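Local coordinates for tail spike protein (Acinetobacter phage vB_AbaP_AS12, PDB 6EU4) that probably serves as the trimeric receptor-binding spike of the phage tail, recognising and cleaving the capsular polysaccharide of its Acinetobacter baumannii host, at residues 241-246 / 255-260; 313-318 / 322-327; 524-529 / 533-538. One frame throughout, in Å; residues are numbered along the deposited sequence.

All three contacts lie in series along the chain. Contact 1 and contact 2 belong to the same parallel beta-helix: their centres are 12 Å apart and their nearest atoms about 7 Å apart, so they do not touch, yet W286 meets rings of both, F255 in contact 1 and F315 in contact 2. Each joins its segments across the interior of the helix, chiefly through side chains, without a hydrogen bond between them. Contact 3 is of another kind, a hairpin paired through its backbone in a later sheet, with its centre 42 Å from that of contact 2 and 53 Å from that of contact 1. Every one of them also reaches a neighbouring subunit of the trimer.

Contact 1 (241-246 / 255-260); sequences CTWERV and FIFGHT
One face of the W243 indole receives the rim of the F257 phenyl ring in an offset edge-to-face stack, with the two planes at 83° and the centroid of the F257 ring 5.6 Å from that of the six-membered ring of W243. F257 CZ does the touching, 3.7 Å from W243 CZ2; it stands off toward the border of the indole and not over its middle. The two side chains come from opposite directions. At the edge of the F255 ring, in its plane, sits the carbonyl oxygen of V246, with V246 O 3.8 Å from F255 CZ. The same ring also meets the V246 side chain, CG1 lying 4.1 Å from F255 CE1. That methyl is anti to the backbone N of V246 (chi1 175°), while the other branch is turned from the phenyl. No hydrogen bond joins the segments; the indole N-H, W243 NE1, is bound instead by Q271. The contact spans the buried, mainly apolar interior of a parallel beta-helix, between strands that do not pair with each other. Y221 and F273 stack on W243, and F273 also meets F257, while W286 stacks on F255. Strand 241-250 pairs in parallel with 219-229 and 268-274, and strand 253-257 lies between 233-234 and 284-304.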
# COMPACT_ATOMS: atom_id res chain seq x y z
N CYS A 241 -8.57 10.99 -11.64
CA CYS A 241 -7.52 11.07 -12.64
C CYS A 241 -6.34 10.22 -12.20
O CYS A 241 -6.02 10.16 -11.01
CB CYS A 241 -7.04 12.50 -12.88
SG CYS A 241 -8.28 13.64 -13.53
N THR A 242 -5.71 9.56 -13.17
CA THR A 242 -4.46 8.85 -12.92
C THR A 242 -3.34 9.50 -13.71
O THR A 242 -3.53 10.04 -14.80
CB THR A 242 -4.55 7.37 -13.28
OG1 THR A 242 -4.73 7.23 -14.69
CG2 THR A 242 -5.71 6.70 -12.55
N TRP A 243 -2.15 9.45 -13.10
CA TRP A 243 -0.94 10.08 -13.60
C TRP A 243 0.15 9.02 -13.51
O TRP A 243 0.47 8.56 -12.41
CB TRP A 243 -0.55 11.30 -12.76
CG TRP A 243 -1.67 12.32 -12.55
CD1 TRP A 243 -2.70 12.22 -11.66
CD2 TRP A 243 -1.85 13.57 -13.24
NE1 TRP A 243 -3.52 13.32 -11.76
CE2 TRP A 243 -3.03 14.16 -12.72
CE3 TRP A 243 -1.15 14.24 -14.23
CZ2 TRP A 243 -3.51 15.39 -13.17
CZ3 TRP A 243 -1.63 15.47 -14.67
CH2 TRP A 243 -2.79 16.02 -14.14
N GLU A 244 0.69 8.60 -14.66
CA GLU A 244 1.71 7.56 -14.71
C GLU A 244 2.91 8.10 -15.46
O GLU A 244 2.77 8.57 -16.59
CB GLU A 244 1.19 6.29 -15.40
CG GLU A 244 2.23 5.16 -15.42
CD GLU A 244 1.76 3.87 -16.09
OE1 GLU A 244 0.64 3.83 -16.65
OE2 GLU A 244 2.51 2.87 -16.03
N ARG A 245 4.08 8.06 -14.83
CA ARG A 245 5.32 8.53 -15.44
C ARG A 245 5.20 9.97 -15.92
O ARG A 245 5.67 10.33 -17.01
CB ARG A 245 5.75 7.59 -16.58
CG ARG A 245 6.38 6.31 -16.02
CD ARG A 245 7.88 6.39 -15.91
NE ARG A 245 8.30 7.54 -15.13
CZ ARG A 245 8.80 8.66 -15.61
NH1 ARG A 245 9.10 9.65 -14.77
NH2 ARG A 245 9.03 8.80 -16.91
N VAL A 246 4.62 10.81 -15.07
CA VAL A 246 4.55 12.25 -15.30
C VAL A 246 5.66 12.90 -14.50
O VAL A 246 5.80 12.65 -13.29
CB VAL A 246 3.16 12.81 -14.93
CG1 VAL A 246 3.14 14.32 -15.05
CG2 VAL A 246 2.12 12.19 -15.84
N PHE A 255 4.32 20.18 -8.64
CA PHE A 255 2.93 19.74 -8.72
C PHE A 255 2.09 20.58 -7.74
O PHE A 255 2.44 20.67 -6.56
CB PHE A 255 2.79 18.27 -8.32
CG PHE A 255 3.42 17.29 -9.28
CD1 PHE A 255 2.70 16.79 -10.35
CD2 PHE A 255 4.70 16.81 -9.06
CE1 PHE A 255 3.27 15.85 -11.21
CE2 PHE A 255 5.27 15.88 -9.92
CZ PHE A 255 4.56 15.40 -10.99
N ILE A 256 1.02 21.18 -8.23
CA ILE A 256 0.11 21.99 -7.42
C ILE A 256 -1.30 21.48 -7.65
O ILE A 256 -1.79 21.51 -8.78
CB ILE A 256 0.17 23.49 -7.79
CG1 ILE A 256 1.59 24.05 -7.70
CG2 ILE A 256 -0.82 24.29 -6.95
CD1 ILE A 256 1.73 25.31 -8.55
N PHE A 257 -1.95 21.00 -6.58
CA PHE A 257 -3.34 20.56 -6.63
C PHE A 257 -4.11 21.28 -5.53
O PHE A 257 -3.60 21.53 -4.44
CB PHE A 257 -3.44 19.04 -6.47
CG PHE A 257 -3.02 18.27 -7.70
CD1 PHE A 257 -1.69 17.97 -7.91
CD2 PHE A 257 -3.97 17.86 -8.62
CE1 PHE A 257 -1.29 17.28 -9.05
CE2 PHE A 257 -3.59 17.15 -9.75
CZ PHE A 257 -2.24 16.87 -9.97
N GLY A 258 -5.34 21.65 -5.84
CA GLY A 258 -6.13 22.45 -4.92
C GLY A 258 -5.67 23.90 -4.86
O GLY A 258 -5.87 24.57 -3.84
N HIS A 259 -5.07 24.40 -5.95
CA HIS A 259 -4.70 25.80 -6.08
C HIS A 259 -5.83 26.70 -5.59
O HIS A 259 -6.97 26.57 -6.04
CB HIS A 259 -4.37 26.08 -7.56
CG HIS A 259 -4.25 27.53 -7.93
ND1 HIS A 259 -3.37 28.40 -7.32
CD2 HIS A 259 -4.85 28.23 -8.92
CE1 HIS A 259 -3.45 29.59 -7.91
NE2 HIS A 259 -4.35 29.52 -8.88
N THR A 260 -5.51 27.60 -4.66
CA THR A 260 -6.51 28.45 -4.00
C THR A 260 -6.73 29.78 -4.70
O THR A 260 -7.55 30.59 -4.24
CB THR A 260 -6.07 28.76 -2.57
OG1 THR A 260 -4.79 29.40 -2.63
CG2 THR A 260 -6.00 27.50 -1.72

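Contact 2 (313-318 / 322-327); sequences ALFKIV and VTMVTC
Residues 313-318 and 322-327 face each other across the core of the parallel beta-helix, and what joins them is a Met-aromatic contact between F315 and M324, which is present as selenomethionine. The terminal methyl of M324 stands almost squarely over the phenyl: CE is 3.6 Å from the centroid of the F315 ring and 7° off the ring normal, a CH-pi contact. The selenium lies over the same face, farther from the middle, with M324 SE 4.1 Å from the centroid of the F315 ring. On the opposite face rests L314, its CG 3.6 Å above the plane of the F315 ring and offset toward the rim, so the phenyl is held between a neighbour in its own segment and a partner from across the core. M324 gets there because its chain runs extended beyond CG (chi2 -173°), carrying the methyl deep into the interior. Strands 315-318 and 322-325 run in roughly opposite directions, at 148°, with their axes 10.7 Å apart at closest approach; this is too far for backbone pairing and is bridged by side chains alone. The chain bends at L314, where one face of the beta-helix gives way to another, and strand 311-318 pairs in parallel with strands of adjoining coils, lying between 284-304 and 336-341. Beside the phenyl, I317 meets the same methyl tip to tip, its CD1 3.8 Å from M324 CE. The other branch of I317 goes to V322, where I317 CG2 and V322 CG2 approach to 4.0 Å as the two side chains cross. F337 meets F315 edge-to-face from the next coil. On the outer side of strand 322-325, T323 OG1 is hydrogen-bonded to T326 OG1 of the third subunit.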
# COMPACT_ATOMS: atom_id res chain seq x y z
N ALA A 313 9.17 23.22 1.86
CA ALA A 313 8.93 21.81 2.16
C ALA A 313 9.03 20.99 0.89
O ALA A 313 8.69 21.46 -0.20
CB ALA A 313 7.54 21.59 2.78
N LEU A 314 9.43 19.73 1.04
CA LEU A 314 9.29 18.81 -0.08
C LEU A 314 7.82 18.58 -0.40
O LEU A 314 7.39 18.71 -1.55
CB LEU A 314 9.99 17.47 0.22
CG LEU A 314 9.82 16.37 -0.83
CD1 LEU A 314 10.23 16.83 -2.22
CD2 LEU A 314 10.65 15.15 -0.43
N PHE A 315 7.05 18.22 0.63
CA PHE A 315 5.60 18.02 0.56
C PHE A 315 4.89 19.00 1.47
O PHE A 315 5.13 19.02 2.69
CB PHE A 315 5.21 16.61 1.00
CG PHE A 315 5.99 15.50 0.35
CD1 PHE A 315 5.71 15.10 -0.96
CD2 PHE A 315 6.95 14.77 1.06
CE1 PHE A 315 6.41 14.06 -1.55
CE2 PHE A 315 7.66 13.74 0.47
CZ PHE A 315 7.39 13.38 -0.83
N LYS A 316 3.99 19.77 0.90
CA LYS A 316 3.04 20.58 1.66
C LYS A 316 1.67 19.95 1.43
O LYS A 316 1.18 19.91 0.29
CB LYS A 316 3.06 22.03 1.21
CG LYS A 316 2.00 22.87 1.91
CD LYS A 316 2.02 24.33 1.47
CE LYS A 316 1.01 25.14 2.19
NZ LYS A 316 1.07 26.59 1.75
N ILE A 317 1.07 19.42 2.50
CA ILE A 317 -0.15 18.62 2.40
C ILE A 317 -1.17 19.18 3.39
O ILE A 317 -1.01 19.04 4.61
CB ILE A 317 0.12 17.13 2.64
CG1 ILE A 317 1.22 16.67 1.67
CG2 ILE A 317 -1.16 16.33 2.43
CD1 ILE A 317 1.51 15.18 1.68
N VAL A 318 -2.21 19.80 2.86
CA VAL A 318 -3.18 20.55 3.63
C VAL A 318 -4.57 19.97 3.37
O VAL A 318 -4.99 19.82 2.22
CB VAL A 318 -3.12 22.05 3.29
CG1 VAL A 318 -4.19 22.81 4.01
CG2 VAL A 318 -1.72 22.59 3.66
N VAL A 322 -3.41 11.11 2.05
CA VAL A 322 -2.43 10.69 1.05
C VAL A 322 -1.69 9.47 1.59
O VAL A 322 -1.30 9.44 2.76
CB VAL A 322 -1.40 11.79 0.74
CG1 VAL A 322 -0.34 11.31 -0.24
CG2 VAL A 322 -2.09 13.07 0.23
N THR A 323 -1.49 8.48 0.72
CA THR A 323 -0.64 7.33 1.00
C THR A 323 0.52 7.34 0.02
O THR A 323 0.29 7.45 -1.19
CB THR A 323 -1.38 6.00 0.86
OG1 THR A 323 -2.50 5.94 1.75
CG2 THR A 323 -0.46 4.83 1.18
N MSE A 324 1.74 7.23 0.55
CA MSE A 324 2.95 7.15 -0.26
C MSE A 324 3.54 5.75 -0.10
O MSE A 324 3.96 5.38 0.99
CB MSE A 324 3.97 8.21 0.16
CG MSE A 324 3.45 9.59 0.17
SE MSE A 324 4.95 10.80 0.52
CE MSE A 324 3.89 12.40 0.75
N VAL A 325 3.56 4.99 -1.19
CA VAL A 325 3.98 3.59 -1.17
C VAL A 325 5.33 3.49 -1.88
O VAL A 325 5.41 3.68 -3.10
CB VAL A 325 2.94 2.68 -1.83
CG1 VAL A 325 3.29 1.23 -1.61
CG2 VAL A 325 1.56 2.98 -1.29
N THR A 326 6.37 3.18 -1.12
CA THR A 326 7.74 3.02 -1.60
C THR A 326 8.19 4.20 -2.48
O THR A 326 8.78 4.02 -3.54
CB THR A 326 7.91 1.69 -2.36
OG1 THR A 326 6.80 0.80 -2.11
CG2 THR A 326 9.15 0.96 -1.86
N CYS A 327 7.93 5.42 -2.00
CA CYS A 327 8.38 6.64 -2.67
C CYS A 327 9.79 7.01 -2.21
O CYS A 327 10.33 6.49 -1.23
CB CYS A 327 7.39 7.78 -2.43
SG CYS A 327 5.78 7.44 -3.27

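Contact 3 (524-529 / 533-538); sequences QWSSAA and SYNAQL
Q524 to S526 and N535 to Q537 form an antiparallel beta hairpin at the end next to its turn, in a sheet that follows the beta-helix along the chain. W525 and A536 are the hydrogen-bonded pair: W525 N gives A536 O a short and nearly straight bond (2.7 Å, 178°), and A536 N returns one to W525 O at 3.1 Å. W525 O takes a second donor, N535 ND2, at 3.1 Å; the two N-H groups come in from opposite faces of the carbonyl plane, A536 N well above it and N535 ND2 tilted from it, so two bonds grip the oxygen. Q524 and N535 sit on one face of the hairpin with Q537 and S526. There Q537 NE2 reaches Q524 OE1 in its carbonyl plane, on a lone pair, at 3.0 Å, and the two amides are nearly coplanar (28°). R491 binds N535 OD1, which also accepts from S533 OG, and R552 holds Q537 OE1; a water bridges N535 ND2 and S526 OG, lying 2.7 Å from S526 OG. Toward the turn the hairpin pairing gives way to a reciprocal link: S527 N donates to Y534 O at 3.0 Å, and Y534 N to S527 OG at 3.0 Å, with the serine oxygen set between its own backbone N and carbonyl carbon (chi1 46°). On the other face W525 lies alongside L538, pointing the same way, and its CZ3 is 3.7 Å from L538 CB. The indole continues into the trimer interface, where W525 NE1 is hydrogen-bonded to Q523 of the third subunit and its ring meets F540 of that chain.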
# COMPACT_ATOMS: atom_id res chain seq x y z
N GLN A 524 8.68 0.25 41.07
CA GLN A 524 8.19 1.61 41.25
C GLN A 524 6.74 1.70 40.79
O GLN A 524 6.37 1.14 39.77
CB GLN A 524 9.05 2.62 40.49
CG GLN A 524 8.48 4.05 40.58
CD GLN A 524 9.45 5.08 40.08
OE1 GLN A 524 10.51 5.27 40.67
NE2 GLN A 524 9.10 5.76 38.98
N TRP A 525 5.92 2.38 41.59
CA TRP A 525 4.59 2.75 41.17
C TRP A 525 4.51 4.27 41.07
O TRP A 525 5.23 5.00 41.76
CB TRP A 525 3.54 2.27 42.17
CG TRP A 525 3.30 0.78 42.23
CD1 TRP A 525 2.45 0.08 41.46
CD2 TRP A 525 3.88 -0.15 43.16
NE1 TRP A 525 2.47 -1.25 41.82
CE2 TRP A 525 3.34 -1.42 42.86
CE3 TRP A 525 4.82 -0.05 44.19
CZ2 TRP A 525 3.67 -2.57 43.59
CZ3 TRP A 525 5.17 -1.20 44.89
CH2 TRP A 525 4.59 -2.43 44.59
N SER A 526 3.57 4.73 40.25
CA SER A 526 3.40 6.15 40.00
C SER A 526 1.97 6.44 39.56
O SER A 526 1.33 5.62 38.89
CB SER A 526 4.35 6.63 38.90
OG SER A 526 4.13 8.00 38.64
N SER A 527 1.49 7.64 39.86
CA SER A 527 0.31 8.13 39.17
C SER A 527 0.60 8.29 37.68
O SER A 527 -0.22 7.91 36.84
CB SER A 527 -0.15 9.45 39.78
OG SER A 527 0.93 10.35 39.99
N ALA A 528 1.77 8.84 37.34
CA ALA A 528 2.24 9.02 35.97
C ALA A 528 3.58 9.73 36.01
O ALA A 528 3.75 10.66 36.80
CB ALA A 528 1.25 9.84 35.12
N ALA A 529 4.53 9.30 35.18
CA ALA A 529 5.76 10.07 35.01
C ALA A 529 5.42 11.51 34.65
O ALA A 529 4.56 11.76 33.80
CB ALA A 529 6.61 9.45 33.91
N SER A 533 4.29 13.86 40.77
CA SER A 533 3.65 12.55 40.75
C SER A 533 3.54 12.00 42.17
O SER A 533 4.34 12.33 43.05
CB SER A 533 4.42 11.55 39.88
OG SER A 533 5.80 11.49 40.23
N TYR A 534 2.52 11.17 42.37
CA TYR A 534 2.48 10.23 43.48
C TYR A 534 3.35 9.04 43.14
O TYR A 534 3.35 8.57 42.00
CB TYR A 534 1.06 9.73 43.74
CG TYR A 534 0.11 10.79 44.17
CD1 TYR A 534 0.00 11.13 45.51
CD2 TYR A 534 -0.70 11.46 43.26
CE1 TYR A 534 -0.87 12.13 45.93
CE2 TYR A 534 -1.56 12.45 43.67
CZ TYR A 534 -1.64 12.77 45.01
OH TYR A 534 -2.48 13.74 45.46
N ASN A 535 4.08 8.52 44.14
CA ASN A 535 4.93 7.37 43.90
C ASN A 535 4.95 6.44 45.11
O ASN A 535 4.67 6.83 46.24
CB ASN A 535 6.37 7.77 43.57
CG ASN A 535 6.48 8.50 42.25
OD1 ASN A 535 6.45 9.73 42.19
ND2 ASN A 535 6.61 7.75 41.17
N ALA A 536 5.31 5.20 44.82
CA ALA A 536 5.64 4.21 45.85
C ALA A 536 6.71 3.30 45.28
O ALA A 536 6.80 3.12 44.06
CB ALA A 536 4.41 3.41 46.26
N GLN A 537 7.51 2.70 46.16
CA GLN A 537 8.51 1.75 45.73
C GLN A 537 8.56 0.58 46.71
O GLN A 537 8.44 0.77 47.92
CB GLN A 537 9.91 2.38 45.61
CG GLN A 537 10.03 3.43 44.50
CD GLN A 537 11.42 4.05 44.44
OE1 GLN A 537 12.10 4.16 45.44
NE2 GLN A 537 11.85 4.41 43.23
N LEU A 538 8.68 -0.62 46.15
CA LEU A 538 8.99 -1.85 46.86
C LEU A 538 10.38 -2.29 46.44
O LEU A 538 10.62 -2.53 45.25
CB LEU A 538 7.96 -2.93 46.52
CG LEU A 538 8.29 -4.37 46.93
CD1 LEU A 538 8.55 -4.51 48.41
CD2 LEU A 538 7.15 -5.30 46.48
O HOH W 1 6.74 8.79 38.41